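Local coordinates for hypothetical protein (Staphylococcus aureus subsp. aureus, PDB 2ETS) that is of unknown function but represents the DUF1798 family of bacterial proteins, which adopts a four-helical bundle fold, at residues A[23-27]-A[50-54]; A[13-18]-A[117-122]. All blocks are in the same frame, centred on the assembly; numbering follows the deposited sequence.

Contact 1. Residues A[23-27]-A[50-54]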
loop_
_atom_site.group_PDB
_atom_site.type_symbol
_atom_site.label_atom_id
_atom_site.label_comp_id
_atom_site.label_asym_id
_atom_site.label_seq_id
_atom_site.Cartn_x
_atom_site.Cartn_y
_atom_site.Cartn_z
ATOM N N GLU A 23 -4.288 4.829 2.802
ATOM C CA GLU A 23 -4.298 4.637 1.355
ATOM C C GLU A 23 -4.700 3.203 0.904
ATOM O O GLU A 23 -5.443 3.026 -0.069
ATOM C CB GLU A 23 -2.959 5.050 0.775
ATOM C CG GLU A 23 -2.779 6.572 0.706
ATOM C CD GLU A 23 -3.724 7.254 -0.278
ATOM O OE1 GLU A 23 -4.590 6.553 -0.865
ATOM O OE2 GLU A 23 -3.590 8.492 -0.472
ATOM N N VAL A 24 -4.226 2.192 1.632
ATOM C CA VAL A 24 -4.590 0.804 1.345
ATOM C C VAL A 24 -6.129 0.592 1.559
ATOM O O VAL A 24 -6.793 -0.130 0.798
ATOM C CB VAL A 24 -3.725 -0.140 2.191
ATOM C CG1 VAL A 24 -4.193 -1.573 2.094
ATOM C CG2 VAL A 24 -2.244 -0.043 1.747
ATOM N N ASN A 25 -6.694 1.218 2.579
ATOM C CA ASN A 25 -8.157 1.252 2.721
ATOM C C ASN A 25 -8.881 1.920 1.560
ATOM O O ASN A 25 -9.882 1.457 1.069
ATOM C CB ASN A 25 -8.534 1.948 4.008
ATOM C CG ASN A 25 -8.210 1.120 5.210
ATOM O OD1 ASN A 25 -8.471 -0.087 5.228
ATOM N ND2 ASN A 25 -7.630 1.751 6.229
ATOM N N ASN A 26 -8.336 3.004 1.093
ATOM C CA ASN A 26 -8.859 3.659 -0.065
ATOM C C ASN A 26 -8.817 2.755 -1.278
ATOM O O ASN A 26 -9.723 2.769 -2.087
ATOM C CB ASN A 26 -8.000 4.892 -0.343
ATOM C CG ASN A 26 -8.743 5.941 -1.047
ATOM O OD1 ASN A 26 -9.870 6.246 -0.687
ATOM N ND2 ASN A 26 -8.122 6.535 -2.062
HETATM N N MSE A 27 -7.727 2.020 -1.435
HETATM C CA MSE A 27 -7.603 1.054 -2.538
HETATM C C MSE A 27 -8.703 -0.003 -2.473
HETATM O O MSE A 27 -9.202 -0.429 -3.495
HETATM C CB MSE A 27 -6.245 0.385 -2.510
HETATM C CG MSE A 27 -5.127 1.349 -2.797
HETATM SE SE MSE A 27 -3.428 0.468 -2.582
HETATM C CE MSE A 27 -2.434 2.023 -2.003
ATOM N N TYR A 50 -2.818 8.555 -9.335
ATOM C CA TYR A 50 -2.960 7.866 -8.077
ATOM C C TYR A 50 -1.718 7.058 -7.721
ATOM O O TYR A 50 -1.196 7.144 -6.600
ATOM C CB TYR A 50 -4.167 6.928 -8.103
ATOM C CG TYR A 50 -4.362 6.278 -6.769
ATOM C CD1 TYR A 50 -4.842 7.020 -5.676
ATOM C CD2 TYR A 50 -3.996 4.960 -6.562
ATOM C CE1 TYR A 50 -5.018 6.418 -4.426
ATOM C CE2 TYR A 50 -4.127 4.360 -5.317
ATOM C CZ TYR A 50 -4.669 5.089 -4.265
ATOM O OH TYR A 50 -4.796 4.502 -3.040
ATOM N N THR A 51 -1.259 6.268 -8.680
ATOM C CA THR A 51 -0.057 5.419 -8.486
ATOM C C THR A 51 1.184 6.274 -8.286
ATOM O O THR A 51 2.040 5.942 -7.494
ATOM C CB THR A 51 0.183 4.498 -9.671
ATOM O OG1 THR A 51 0.353 5.298 -10.850
ATOM C CG2 THR A 51 -0.967 3.528 -9.831
ATOM N N GLU A 52 1.273 7.385 -8.986
ATOM C CA GLU A 52 2.367 8.327 -8.736
ATOM C C GLU A 52 2.327 8.939 -7.328
ATOM O O GLU A 52 3.367 9.150 -6.720
ATOM C CB GLU A 52 2.360 9.420 -9.792
ATOM C CG GLU A 52 2.780 8.902 -11.158
ATOM C CD GLU A 52 2.892 10.014 -12.191
ATOM O OE1 GLU A 52 2.460 11.163 -11.903
ATOM O OE2 GLU A 52 3.412 9.725 -13.291
ATOM N N HIS A 53 1.137 9.206 -6.799
ATOM C CA HIS A 53 1.018 9.726 -5.431
ATOM C C HIS A 53 1.445 8.638 -4.435
ATOM O O HIS A 53 2.121 8.911 -3.442
ATOM C CB HIS A 53 -0.410 10.222 -5.168
ATOM C CG HIS A 53 -0.827 10.205 -3.728
ATOM N ND1 HIS A 53 -0.445 11.172 -2.818
ATOM C CD2 HIS A 53 -1.666 9.373 -3.062
ATOM C CE1 HIS A 53 -0.991 10.906 -1.643
ATOM N NE2 HIS A 53 -1.739 9.818 -1.762
ATOM N N ILE A 54 1.044 7.410 -4.704
ATOM C CA ILE A 54 1.510 6.266 -3.895
ATOM C C ILE A 54 3.058 6.083 -3.974
ATOM O O ILE A 54 3.724 5.864 -2.951
ATOM C CB ILE A 54 0.791 4.978 -4.312
ATOM C CG1 ILE A 54 -0.735 5.074 -4.089
ATOM C CG2 ILE A 54 1.365 3.750 -3.567
ATOM C CD1 ILE A 54 -1.182 5.509 -2.692
#
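The carboxylate of E23 is gripped from the neighbouring helix by two side chains, Y50 and H53, one for each oxygen. Y50 OH donates to E23 OE1 over 3.0 Å, and H53 NE2 donates to E23 OE2 over 2.6 Å with an N-H...O angle of 152°. Both donors stand clearly above the plane of the carboxylate, whereas OE2 itself lies close to the plane of the imidazole, at its edge. With both oxygens tied, rotation of the carboxylate about its last bond is restrained. E23 is buried, and the two bonds supply partners for its polar end; the acid may in turn raise the affinity of H53 for a second proton. The tyrosine reaches across because its CG stands anti to the backbone N (chi1 -176°), which carries the hydroxyl over to the helix of E23.

Apolar contacts lie beside this polar group. M27, a selenomethionine, lays CG 4.0 Å from Y50 CZ at the edge of the phenol ring, while its terminal CE meets I54 CD1 tip to tip at 3.8 Å. The same I54 methyl rests 3.9 Å from E23 CG, and I54 CG1 sits over one face of the Y50 ring. Beyond the pair, M27 and I54 also touch helix 76-92, and the Y50 ring meets that of H94.

The local axes run nearly antiparallel, at 157°, and stand 12.4 Å apart, a wide spacing bridged by long side chains: this is the packing of adjacent antiparallel helices in a four-helix bundle, with a His-carboxylate hydrogen bond set into the interface.

Contact 2. Residues A[13-18]-A[117-122]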
loop_
_atom_site.group_PDB
_atom_site.type_symbol
_atom_site.label_atom_id
_atom_site.label_comp_id
_atom_site.label_asym_id
_atom_site.label_seq_id
_atom_site.Cartn_x
_atom_site.Cartn_y
_atom_site.Cartn_z
HETATM N N MSE A 13 7.784 8.706 10.744
HETATM C CA MSE A 13 7.572 7.317 10.290
HETATM C C MSE A 13 6.153 6.846 10.599
HETATM O O MSE A 13 5.495 6.204 9.768
HETATM C CB MSE A 13 8.562 6.369 10.947
HETATM C CG MSE A 13 9.951 6.490 10.414
HETATM SE SE MSE A 13 11.025 4.962 10.972
HETATM C CE MSE A 13 11.110 5.370 12.864
ATOM N N ASN A 14 5.719 7.151 11.815
ATOM C CA ASN A 14 4.342 6.983 12.255
ATOM C C ASN A 14 3.326 7.549 11.247
ATOM O O ASN A 14 2.367 6.871 10.845
ATOM C CB ASN A 14 4.157 7.689 13.613
ATOM C CG ASN A 14 3.206 6.948 14.530
ATOM O OD1 ASN A 14 2.095 7.410 14.791
ATOM N ND2 ASN A 14 3.636 5.790 15.023
ATOM N N ASP A 15 3.523 8.807 10.857
ATOM C CA ASP A 15 2.605 9.443 9.928
ATOM C C ASP A 15 2.694 8.830 8.545
ATOM O O ASP A 15 1.690 8.721 7.854
ATOM C CB ASP A 15 2.851 10.952 9.861
ATOM C CG ASP A 15 2.567 11.640 11.178
ATOM O OD1 ASP A 15 1.663 11.181 11.911
ATOM O OD2 ASP A 15 3.252 12.637 11.482
ATOM N N LEU A 16 3.900 8.439 8.140
ATOM C CA LEU A 16 4.087 7.770 6.861
ATOM C C LEU A 16 3.321 6.448 6.795
ATOM O O LEU A 16 2.667 6.165 5.801
ATOM C CB LEU A 16 5.575 7.497 6.593
ATOM C CG LEU A 16 6.332 8.624 5.889
ATOM C CD1 LEU A 16 7.850 8.410 5.985
ATOM C CD2 LEU A 16 5.885 8.720 4.426
ATOM N N VAL A 17 3.424 5.652 7.859
ATOM C CA VAL A 17 2.808 4.345 7.917
ATOM C C VAL A 17 1.272 4.485 8.003
ATOM O O VAL A 17 0.521 3.816 7.253
ATOM C CB VAL A 17 3.439 3.469 9.078
ATOM C CG1 VAL A 17 2.774 2.099 9.198
ATOM C CG2 VAL A 17 4.937 3.242 8.839
ATOM N N GLU A 18 0.814 5.365 8.886
ATOM C CA GLU A 18 -0.622 5.713 8.970
ATOM C C GLU A 18 -1.168 6.212 7.625
ATOM O O GLU A 18 -2.317 5.935 7.250
ATOM C CB GLU A 18 -0.877 6.752 10.085
ATOM C CG GLU A 18 -1.166 6.069 11.407
ATOM C CD GLU A 18 -1.239 7.011 12.601
ATOM O OE1 GLU A 18 -0.365 7.905 12.739
ATOM O OE2 GLU A 18 -2.177 6.846 13.418
ATOM N N ILE A 117 4.390 -2.837 11.567
ATOM C CA ILE A 117 5.344 -1.769 11.410
ATOM C C ILE A 117 4.897 -0.650 12.312
ATOM O O ILE A 117 5.690 -0.151 13.112
ATOM C CB ILE A 117 5.453 -1.295 9.940
ATOM C CG1 ILE A 117 6.148 -2.369 9.112
ATOM C CG2 ILE A 117 6.217 0.010 9.848
ATOM C CD1 ILE A 117 6.163 -2.089 7.602
ATOM N N LEU A 118 3.616 -0.292 12.207
ATOM C CA LEU A 118 3.046 0.764 13.046
ATOM C C LEU A 118 3.341 0.462 14.497
ATOM O O LEU A 118 3.843 1.322 15.172
ATOM C CB LEU A 118 1.535 0.939 12.821
ATOM C CG LEU A 118 0.872 2.144 13.513
ATOM C CD1 LEU A 118 1.229 3.469 12.816
ATOM C CD2 LEU A 118 -0.652 1.984 13.596
ATOM N N ASP A 119 3.074 -0.758 14.968
ATOM C CA ASP A 119 3.450 -1.135 16.355
ATOM C C ASP A 119 4.935 -0.917 16.613
ATOM O O ASP A 119 5.302 -0.379 17.636
ATOM C CB ASP A 119 3.166 -2.608 16.695
ATOM C CG ASP A 119 1.727 -3.001 16.507
ATOM O OD1 ASP A 119 0.896 -2.122 16.180
ATOM O OD2 ASP A 119 1.439 -4.216 16.661
ATOM N N GLY A 120 5.778 -1.372 15.688
ATOM C CA GLY A 120 7.225 -1.271 15.836
ATOM C C GLY A 120 7.789 0.148 15.888
ATOM O O GLY A 120 8.828 0.367 16.480
ATOM N N VAL A 121 7.126 1.102 15.242
ATOM C CA VAL A 121 7.633 2.473 15.129
ATOM C C VAL A 121 6.797 3.362 16.026
ATOM O O VAL A 121 6.202 4.330 15.580
ATOM C CB VAL A 121 7.608 2.997 13.652
ATOM C CG1 VAL A 121 8.359 2.039 12.712
ATOM C CG2 VAL A 121 6.187 3.218 13.140
ATOM N N THR A 122 6.769 3.036 17.310
ATOM C CA THR A 122 5.749 3.578 18.200
ATOM C C THR A 122 6.149 3.355 19.663
ATOM O O THR A 122 6.994 2.497 19.954
ATOM C CB THR A 122 4.379 2.923 17.827
ATOM O OG1 THR A 122 3.621 3.840 17.035
ATOM C CG2 THR A 122 3.557 2.514 19.032
#
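N14 reaches from its helix to the last modelled residues, V121 and T122, where its side-chain amide meets the backbone of the first and the side chain of the second. Followed outward, its CB serves as a spacer, and CG comes within 4.1 Å of V121 O. The nitrogen ND2 does the work: it donates to V121 O over 3.0 Å, with an N-H...O angle of 142°. The acceptor lies near the plane of the amide, while the donor is tilted 26° from the plane of the carbonyl. ND2 also stands 2.8 Å from T122 OG1, and the methyl L118 CD1 lies 4.0 Å from N14 ND2, so that the amide is bordered by carbon as well as oxygen.

V121 O has a second donor, the hydroxyl of T122, which reaches it from the same face of the carbonyl as ND2. V121 is the first residue to leave helical backbone angles, and its carbonyl is thus held by side chains just where the helix stops.

Next to this polar corner the contact is apolar. V17 CG2 packs against I117 CG2 at 3.6 Å, and V17 CG1, anti to the backbone N (chi1 178°), is turned to L118 CB at 4.0 Å. L118 extends CD1 onto the aliphatic part of E18, 3.8 Å from CG, and the methyl CE of selenomethionine M13 approaches V121 CB at 4.3 Å. M13 and V121 both touch F67 of helix 65-68 as well, and V17 touches I61 of helix 43-63.

The chemistry is therefore divided: buried aliphatic groups join the start of the first long helix to the end of the last, while an asparagine amide on the partly exposed side ties down the backbone of the closing turn.

How the contacts relate
Both contacts draw on helix 12-37, which pairs with helix 43-63 in contact 1 and with helix 100-120 in contact 2. Their centres lie about 17 Å apart and their nearest atoms about 5 Å, without touching. Both segments of contact 1 fall between the two segments of contact 2 in the sequence: a hairpin of consecutive helices is enclosed by a pairing between the first and last long helices. Contact 1 sits about 7 Å from the centre of the chain, contact 2 about 13 Å from it, toward one end of the bundle. Together they illustrate how one helix can join sequence-near and sequence-distant partners into a single compact bundle.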